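Local atomic coordinates of PnpC (Pseudomonas putida, PDB entry 3N9T), a protein that probably cleaves the aromatic ring of hydroxyquinol with dioxygen, as an intradiol 1,2-dioxygenase that depends on a bound ferric iron ion. Residues T154-M159 with V190-P195; A123-V128 with D166-N171; P216-F221 with V232-N237. All coordinates share one frame; numbering follows the deposited sequence.

Contact 1 of 3, residues T154-M159 with V190-P195; sequences TADNGM and VPVCYP. With FE (Fe (III) ion), chain D.
Tyr194 and Thr154 meet through two similar first torsions. In Tyr194, CG sits between the backbone N and the carbonyl carbon (chi1 60°), which brings the CD1 side of the ring against Thr154; in Thr154 it is OG1 that takes this place (chi1 48°), and CG2 is thereby carried over the ring. The methyl covers one face near its rim, with Thr154 CG2 3.4 Å from Tyr194 CD1. It stands 26° off the ring normal, the geometry of a CH-pi contact. In the plane of the same ring, the ferric ion is bound by Tyr194 OH at 2.2 Å. Tyr160, His218 and His220 complete the protein ligands, the two-tyrosine, two-histidine set of intradiol dioxygenases.

At the root of the same side chain, Gly158 CA packs 3.6 Å from Tyr194 CB. Gly158 ends a type I beta turn begun at Ala155 and has positive phi; a CB modelled on it would clash with Tyr194 CB. Val192 packs on the turn with both methyls, its CG2 3.5 Å from Asp156 O and its CG1 3.5 Å from Asp156 OD1. A water donates to Val190 O at 2.7 Å and, over a longer 3.3 Å, to Asp156 OD1. The loop 154-159, between strands 148-152 and 173-177, thus lies against the link from strand 183-189 to the short strand 194-195, which pairs antiparallel with strand 214-224.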
loop_
_atom_site.group_PDB
_atom_site.type_symbol
_atom_site.label_atom_id
_atom_site.label_comp_id
_atom_site.label_asym_id
_atom_site.label_seq_id
_atom_site.Cartn_x
_atom_site.Cartn_y
_atom_site.Cartn_z
ATOM N N THR A 154 19.006 23.283 2.895
ATOM C CA THR A 154 18.190 23.913 3.954
ATOM C C THR A 154 18.942 25.032 4.595
ATOM O O THR A 154 20.174 25.098 4.508
ATOM C CB THR A 154 17.871 22.972 5.117
ATOM O OG1 THR A 154 19.084 22.336 5.527
ATOM C CG2 THR A 154 16.856 21.960 4.746
ATOM N N ALA A 155 18.196 25.937 5.244
ATOM C CA ALA A 155 18.832 26.946 6.093
ATOM C C ALA A 155 19.195 26.286 7.446
ATOM O O ALA A 155 18.906 25.088 7.635
ATOM C CB ALA A 155 17.867 28.102 6.296
ATOM N N ASP A 156 19.826 27.044 8.352
ATOM C CA ASP A 156 19.983 26.651 9.779
ATOM C C ASP A 156 18.676 26.120 10.404
ATOM O O ASP A 156 18.693 25.033 10.995
ATOM C CB ASP A 156 20.566 27.794 10.630
ATOM C CG ASP A 156 22.133 27.889 10.556
ATOM O OD1 ASP A 156 22.790 27.061 9.837
ATOM O OD2 ASP A 156 22.701 28.820 11.228
ATOM N N ASN A 157 17.551 26.816 10.225
ATOM C CA ASN A 157 16.252 26.275 10.663
ATOM C C ASN A 157 15.826 24.895 10.057
ATOM O O ASN A 157 14.744 24.383 10.349
ATOM C CB ASN A 157 15.123 27.339 10.541
ATOM C CG ASN A 157 14.645 27.549 9.098
ATOM O OD1 ASN A 157 15.210 26.985 8.165
ATOM N ND2 ASN A 157 13.600 28.369 8.911
ATOM N N GLY A 158 16.666 24.258 9.243
ATOM C CA GLY A 158 16.245 22.969 8.674
ATOM C C GLY A 158 15.101 23.125 7.692
ATOM O O GLY A 158 14.405 22.146 7.380
ATOM N N MET A 159 14.877 24.357 7.188
ATOM C CA MET A 159 13.894 24.544 6.108
ATOM C C MET A 159 14.522 25.024 4.795
ATOM O O MET A 159 15.463 25.792 4.824
ATOM C CB MET A 159 12.792 25.519 6.523
ATOM C CG MET A 159 11.552 24.813 7.075
ATOM S SD MET A 159 10.411 25.941 7.899
ATOM C CE MET A 159 11.303 26.271 9.429
ATOM N N VAL A 190 27.588 25.967 5.855
ATOM C CA VAL A 190 27.705 24.553 6.036
ATOM C C VAL A 190 26.283 24.009 6.184
ATOM O O VAL A 190 25.499 24.514 6.970
ATOM C CB VAL A 190 28.565 24.162 7.246
ATOM C CG1 VAL A 190 28.579 22.648 7.393
ATOM C CG2 VAL A 190 29.972 24.718 7.125
ATOM N N PRO A 191 25.915 23.017 5.366
ATOM C CA PRO A 191 24.541 22.457 5.511
ATOM C C PRO A 191 24.358 21.846 6.919
ATOM O O PRO A 191 25.331 21.334 7.499
ATOM C CB PRO A 191 24.484 21.392 4.431
ATOM C CG PRO A 191 25.534 21.816 3.422
ATOM C CD PRO A 191 26.666 22.397 4.282
ATOM N N VAL A 192 23.149 21.907 7.453
ATOM C CA VAL A 192 22.822 21.261 8.742
ATOM C C VAL A 192 21.781 20.119 8.564
ATOM O O VAL A 192 20.956 20.130 7.634
ATOM C CB VAL A 192 22.361 22.307 9.814
ATOM C CG1 VAL A 192 23.338 23.557 9.854
ATOM C CG2 VAL A 192 20.988 22.850 9.477
ATOM N N CYS A 193 21.873 19.092 9.433
ATOM C CA CYS A 193 20.882 17.982 9.448
ATOM C C CYS A 193 19.486 18.528 9.830
ATOM O O CYS A 193 19.370 19.577 10.496
ATOM C CB CYS A 193 21.365 16.860 10.377
ATOM S SG CYS A 193 21.682 17.367 12.066
ATOM N N TYR A 194 18.427 17.858 9.409
ATOM C CA TYR A 194 17.083 18.338 9.700
ATOM C C TYR A 194 16.161 17.099 9.700
ATOM O O TYR A 194 16.542 16.104 9.070
ATOM C CB TYR A 194 16.642 19.375 8.653
ATOM C CG TYR A 194 16.602 18.844 7.215
ATOM C CD1 TYR A 194 17.681 19.025 6.360
ATOM C CD2 TYR A 194 15.465 18.223 6.698
ATOM C CE1 TYR A 194 17.650 18.598 5.038
ATOM C CE2 TYR A 194 15.428 17.765 5.369
ATOM C CZ TYR A 194 16.527 17.944 4.528
ATOM O OH TYR A 194 16.551 17.529 3.172
ATOM N N PRO A 195 15.014 17.123 10.456
ATOM C CA PRO A 195 14.166 15.931 10.516
ATOM C C PRO A 195 13.097 15.982 9.432
ATOM O O PRO A 195 12.703 17.065 8.983
ATOM C CB PRO A 195 13.491 16.047 11.912
ATOM C CG PRO A 195 13.220 17.588 12.008
ATOM C CD PRO A 195 14.483 18.199 11.362
HETATM FE FE FE D . 17.435 17.760 1.216
HETATM O O HOH W 1 25.850 26.352 8.934
HETATM O O HOH W 2 15.733 16.872 0.308
#

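Contact 2 of 3, residues A123-V128 with D166-N171; sequences ALTDGV and DQPFGN
Leu124 and Asn171 form the tight part of this contact. The backbone N of Leu124 donates to Asn171 OD1 at 2.7 Å, meeting the side-chain carbonyl almost head-on (C=O...N angle 174°), while Leu124 CB comes to 3.2 Å from the same oxygen. The amide is also held at its nitrogen: Asn171 ND2 donates to Gln167 OE1 at 2.9 Å, nearly straight at 167° and with the acceptor in the amide plane, and makes a weak bond to Thr125 OG1 at 3.4 Å. With partners on both oxygen and nitrogen, rotation of the amide is restrained. Its reach to the loop 123-128 follows from chi1 of -173°, which swings CG opposite the backbone N.

The residue so held closes a type II beta turn, Pro168 to Asn171, marked by Asn171 N to Pro168 O at 3.1 Å and by positive phi at Gly170. Here the loop before strand 129-138 is pinned to the loop before strand 173-177. This is structural packing at the surface: the side chain of Asn171 lies about 14 Å from the bound Fe (III) ion.

Toward solvent the fit is looser. The side chains of Leu124 and Pro168 run antiparallel past one another, with Leu124 CD1 3.9 Å from Pro168 CB, and Thr125 CG2 approaches Pro168 CD only to 4.2 Å. The CB of Phe169, exposed on the turn, points away from the loop 123-128.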
loop_
_atom_site.group_PDB
_atom_site.type_symbol
_atom_site.label_atom_id
_atom_site.label_comp_id
_atom_site.label_asym_id
_atom_site.label_seq_id
_atom_site.Cartn_x
_atom_site.Cartn_y
_atom_site.Cartn_z
ATOM N N ALA A 123 24.059 32.193 0.314
ATOM C CA ALA A 123 23.550 32.163 1.687
ATOM C C ALA A 123 23.166 33.594 2.047
ATOM O O ALA A 123 24.009 34.416 2.304
ATOM C CB ALA A 123 24.570 31.648 2.660
ATOM N N LEU A 124 21.883 33.860 2.041
ATOM C CA LEU A 124 21.428 35.176 2.421
ATOM C C LEU A 124 21.136 35.203 3.918
ATOM O O LEU A 124 20.954 36.277 4.472
ATOM C CB LEU A 124 20.228 35.594 1.543
ATOM C CG LEU A 124 20.425 35.323 0.033
ATOM C CD1 LEU A 124 19.279 35.859 -0.727
ATOM C CD2 LEU A 124 21.728 35.881 -0.527
ATOM N N THR A 125 21.131 34.041 4.579
ATOM C CA THR A 125 20.878 33.953 6.033
ATOM C C THR A 125 22.144 33.592 6.846
ATOM O O THR A 125 23.217 33.401 6.284
ATOM C CB THR A 125 19.714 32.985 6.347
ATOM O OG1 THR A 125 19.984 31.685 5.804
ATOM C CG2 THR A 125 18.406 33.507 5.727
ATOM N N ASP A 126 21.999 33.536 8.167
ATOM C CA ASP A 126 23.064 33.158 9.137
ATOM C C ASP A 126 23.565 31.738 8.947
ATOM O O ASP A 126 22.749 30.831 8.772
ATOM C CB ASP A 126 22.473 33.121 10.581
ATOM C CG ASP A 126 22.263 34.497 11.187
ATOM O OD1 ASP A 126 22.637 35.517 10.537
ATOM O OD2 ASP A 126 21.722 34.539 12.343
ATOM N N GLY A 127 24.863 31.505 9.113
ATOM C CA GLY A 127 25.311 30.103 9.158
ATOM C C GLY A 127 26.813 30.156 9.191
ATOM O O GLY A 127 27.366 31.220 9.209
ATOM N N VAL A 128 27.462 29.003 9.196
ATOM C CA VAL A 128 28.907 28.942 9.163
ATOM C C VAL A 128 29.352 28.990 7.652
ATOM O O VAL A 128 28.998 28.099 6.867
ATOM C CB VAL A 128 29.424 27.611 9.783
ATOM C CG1 VAL A 128 30.959 27.509 9.613
ATOM C CG2 VAL A 128 28.944 27.439 11.301
ATOM N N ASP A 166 9.078 32.407 4.531
ATOM C CA ASP A 166 9.698 33.567 5.206
ATOM C C ASP A 166 11.179 33.900 4.798
ATOM O O ASP A 166 11.608 35.031 4.927
ATOM C CB ASP A 166 9.461 33.460 6.732
ATOM C CG ASP A 166 10.507 34.194 7.579
ATOM O OD1 ASP A 166 11.736 33.903 7.462
ATOM O OD2 ASP A 166 10.075 35.042 8.407
ATOM N N GLN A 167 11.950 32.937 4.268
ATOM C CA GLN A 167 13.334 33.243 3.799
ATOM C C GLN A 167 13.301 34.064 2.497
ATOM O O GLN A 167 12.355 33.907 1.707
ATOM C CB GLN A 167 14.105 31.954 3.500
ATOM C CG GLN A 167 14.547 31.104 4.704
ATOM C CD GLN A 167 15.006 29.720 4.232
ATOM O OE1 GLN A 167 15.594 29.599 3.160
ATOM N NE2 GLN A 167 14.691 28.670 4.999
ATOM N N PRO A 168 14.344 34.869 2.252
ATOM C CA PRO A 168 14.501 35.645 0.992
ATOM C C PRO A 168 14.414 34.748 -0.249
ATOM O O PRO A 168 14.877 33.590 -0.210
ATOM C CB PRO A 168 15.911 36.251 1.104
ATOM C CG PRO A 168 16.295 36.177 2.501
ATOM C CD PRO A 168 15.434 35.128 3.211
ATOM N N PHE A 169 13.790 35.262 -1.320
ATOM C CA PHE A 169 13.821 34.625 -2.631
ATOM C C PHE A 169 15.254 34.214 -3.003
ATOM O O PHE A 169 16.182 34.993 -2.895
ATOM C CB PHE A 169 13.277 35.563 -3.736
ATOM C CG PHE A 169 13.353 34.974 -5.103
ATOM C CD1 PHE A 169 12.295 34.232 -5.616
ATOM C CD2 PHE A 169 14.494 35.157 -5.888
ATOM C CE1 PHE A 169 12.357 33.664 -6.890
ATOM C CE2 PHE A 169 14.583 34.589 -7.153
ATOM C CZ PHE A 169 13.504 33.837 -7.665
ATOM N N GLY A 170 15.393 32.960 -3.432
ATOM C CA GLY A 170 16.691 32.424 -3.918
ATOM C C GLY A 170 17.665 32.040 -2.820
ATOM O O GLY A 170 18.730 31.571 -3.105
ATOM N N ASN A 171 17.279 32.176 -1.556
ATOM C CA ASN A 171 18.206 31.866 -0.507
ATOM C C ASN A 171 18.656 30.408 -0.623
ATOM O O ASN A 171 17.838 29.521 -0.759
ATOM C CB ASN A 171 17.531 32.020 0.830
ATOM C CG ASN A 171 18.491 31.883 1.968
ATOM O OD1 ASN A 171 19.589 32.438 1.955
ATOM N ND2 ASN A 171 18.045 31.188 3.009
#

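Contact 3 of 3, residues P216-F221 with V232-N237. With FE (Fe (III) ion), chain D.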
loop_
_atom_site.group_PDB
_atom_site.type_symbol
_atom_site.label_atom_id
_atom_site.label_comp_id
_atom_site.label_asym_id
_atom_site.label_seq_id
_atom_site.Cartn_x
_atom_site.Cartn_y
_atom_site.Cartn_z
ATOM N N PRO A 216 20.962 13.245 7.516
ATOM C CA PRO A 216 22.269 13.920 7.599
ATOM C C PRO A 216 22.335 15.163 6.718
ATOM O O PRO A 216 21.685 15.222 5.676
ATOM C CB PRO A 216 23.261 12.889 7.057
ATOM C CG PRO A 216 22.425 11.912 6.274
ATOM C CD PRO A 216 21.024 11.960 6.778
ATOM N N ALA A 217 23.166 16.125 7.133
ATOM C CA ALA A 217 23.391 17.368 6.378
ATOM C C ALA A 217 23.823 17.107 4.935
ATOM O O ALA A 217 24.620 16.214 4.668
ATOM C CB ALA A 217 24.423 18.260 7.133
ATOM N N HIS A 218 23.220 17.826 3.990
ATOM C CA HIS A 218 23.566 17.628 2.584
ATOM C C HIS A 218 23.341 18.830 1.733
ATOM O O HIS A 218 22.516 19.682 2.071
ATOM C CB HIS A 218 22.773 16.479 1.960
ATOM C CG HIS A 218 21.277 16.609 2.114
ATOM N ND1 HIS A 218 20.613 16.213 3.250
ATOM C CD2 HIS A 218 20.322 17.064 1.261
ATOM C CE1 HIS A 218 19.310 16.443 3.096
ATOM N NE2 HIS A 218 19.106 16.968 1.901
ATOM N N LEU A 219 23.961 18.783 0.542
ATOM C CA LEU A 219 23.722 19.790 -0.481
ATOM C C LEU A 219 23.178 19.022 -1.703
ATOM O O LEU A 219 23.759 17.992 -2.070
ATOM C CB LEU A 219 25.052 20.521 -0.787
ATOM C CG LEU A 219 25.091 21.643 -1.857
ATOM C CD1 LEU A 219 24.023 22.784 -1.598
ATOM C CD2 LEU A 219 26.503 22.238 -1.912
ATOM N N HIS A 220 22.081 19.514 -2.302
ATOM C CA HIS A 220 21.438 18.844 -3.458
ATOM C C HIS A 220 22.073 19.372 -4.704
ATOM O O HIS A 220 22.359 20.546 -4.765
ATOM C CB HIS A 220 19.947 19.158 -3.544
ATOM C CG HIS A 220 19.110 18.545 -2.441
ATOM N ND1 HIS A 220 18.624 17.255 -2.512
ATOM C CD2 HIS A 220 18.675 19.048 -1.248
ATOM C CE1 HIS A 220 17.922 16.986 -1.415
ATOM N NE2 HIS A 220 17.943 18.053 -0.625
ATOM N N PHE A 221 22.411 18.491 -5.649
ATOM C CA PHE A 221 22.882 18.917 -7.000
ATOM C C PHE A 221 22.040 18.285 -8.126
ATOM O O PHE A 221 21.775 17.045 -8.097
ATOM C CB PHE A 221 24.306 18.456 -7.261
ATOM C CG PHE A 221 25.351 19.226 -6.514
ATOM C CD1 PHE A 221 25.557 18.975 -5.139
ATOM C CD2 PHE A 221 26.109 20.219 -7.160
ATOM C CE1 PHE A 221 26.518 19.685 -4.434
ATOM C CE2 PHE A 221 27.122 20.930 -6.448
ATOM C CZ PHE A 221 27.290 20.682 -5.073
ATOM N N VAL A 232 21.326 13.861 -10.853
ATOM C CA VAL A 232 20.673 14.404 -9.666
ATOM C C VAL A 232 21.261 13.615 -8.506
ATOM O O VAL A 232 21.197 12.355 -8.523
ATOM C CB VAL A 232 19.164 14.084 -9.691
ATOM C CG1 VAL A 232 18.494 14.364 -8.300
ATOM C CG2 VAL A 232 18.490 14.924 -10.779
ATOM N N THR A 233 21.865 14.293 -7.526
ATOM C CA THR A 233 22.538 13.551 -6.444
ATOM C C THR A 233 22.536 14.450 -5.209
ATOM O O THR A 233 21.901 15.514 -5.251
ATOM C CB THR A 233 23.946 13.054 -6.879
ATOM O OG1 THR A 233 24.415 12.083 -5.928
ATOM C CG2 THR A 233 24.965 14.238 -7.039
ATOM N N HIS A 234 23.187 14.017 -4.120
ATOM C CA HIS A 234 23.339 14.834 -2.856
ATOM C C HIS A 234 24.844 14.710 -2.547
ATOM O O HIS A 234 25.442 13.653 -2.868
ATOM C CB HIS A 234 22.693 14.137 -1.634
ATOM C CG HIS A 234 21.208 14.009 -1.641
ATOM N ND1 HIS A 234 20.465 14.058 -0.485
ATOM C CD2 HIS A 234 20.336 13.757 -2.633
ATOM C CE1 HIS A 234 19.197 13.852 -0.777
ATOM N NE2 HIS A 234 19.106 13.657 -2.071
ATOM N N LEU A 235 25.455 15.738 -1.926
ATOM C CA LEU A 235 26.810 15.608 -1.284
ATOM C C LEU A 235 26.545 15.701 0.200
ATOM O O LEU A 235 25.885 16.666 0.680
ATOM C CB LEU A 235 27.737 16.782 -1.680
ATOM C CG LEU A 235 28.201 16.691 -3.147
ATOM C CD1 LEU A 235 29.405 17.681 -3.319
ATOM C CD2 LEU A 235 28.636 15.191 -3.555
ATOM N N PHE A 236 26.949 14.694 0.949
ATOM C CA PHE A 236 26.606 14.657 2.382
ATOM C C PHE A 236 27.839 15.042 3.177
ATOM O O PHE A 236 28.918 14.549 2.840
ATOM C CB PHE A 236 26.248 13.227 2.814
ATOM C CG PHE A 236 24.963 12.709 2.189
ATOM C CD1 PHE A 236 23.761 12.964 2.808
ATOM C CD2 PHE A 236 24.977 12.018 0.968
ATOM C CE1 PHE A 236 22.566 12.516 2.253
ATOM C CE2 PHE A 236 23.781 11.589 0.413
ATOM C CZ PHE A 236 22.589 11.841 1.074
ATOM N N ASN A 237 27.674 15.824 4.269
ATOM C CA ASN A 237 28.819 16.179 5.137
ATOM C C ASN A 237 29.423 14.909 5.766
ATOM O O ASN A 237 28.749 14.169 6.474
ATOM C CB ASN A 237 28.461 17.143 6.300
ATOM C CG ASN A 237 27.695 18.409 5.847
ATOM O OD1 ASN A 237 27.095 18.454 4.763
ATOM N ND2 ASN A 237 27.636 19.397 6.731
HETATM FE FE FE D . 17.435 17.760 1.216
HETATM O O HOH W 2 15.733 16.872 0.308
#
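Backbone bonding joins Leu219 to Leu235 and Phe221 to Thr233 as antiparallel hydrogen-bonded pairs, each with two N-H...O bonds; a fifth runs from Asn237 N to Ala217 O at 3.1 Å. The short segments run 161° apart in direction, close to antiparallel, within the beta hairpin of strands 214-224 and 231-237. Metal bonds come from one face of it: the ferric ion is held by His218 NE2 at 2.0 Å and His220 NE2 at 1.9 Å.

Aromatic packing reaches both ligands. His220 turns its edge to the face of His234 (T-shaped, planes at 60°), with CE1 of His220 3.4 Å from CE1 of His234. His234 ND1 lies over one face of the His218 ring, 3.5 Å from His218 CD2. Replacing His234 with an alanine would probably leave that face and the edge of His220 without this packing, and both rings freer to tilt.

On the opposite face of the hairpin, Phe221 CE1 reaches Leu235 CG at 3.7 Å; an apolar contact on the histidine face joins Pro216 to Phe236.

His218 ND1 donates in its ring plane to Pro216 O at 2.8 Å while NE2 binds iron, an orientation the carbonyl probably helps to fix, along with the metal itself.

How the contacts relate
All three contacts belong to the catalytic beta fold. Contacts 1 and 2 interleave along the chain, their segments alternating, and both are complete before contact 3 begins. Contacts 1 and 3 are centred about 12 Å apart and share the iron and its water; strands 194-195 and 214-224 are neighbours in one sheet, and Asn237 ND2 probably bonds to Pro191 O. Contact 2 is centred about 11 Å from contact 1, which it joins through Val190 with Val128 and Met159 with Gln167, but its nearest atoms stay about 9 Å from contact 3. Spatially they run from surface loops, through Tyr194, to the buried hairpin carrying His218 and His220; contacts 1 and 3 thus unite three of iron's four protein ligands.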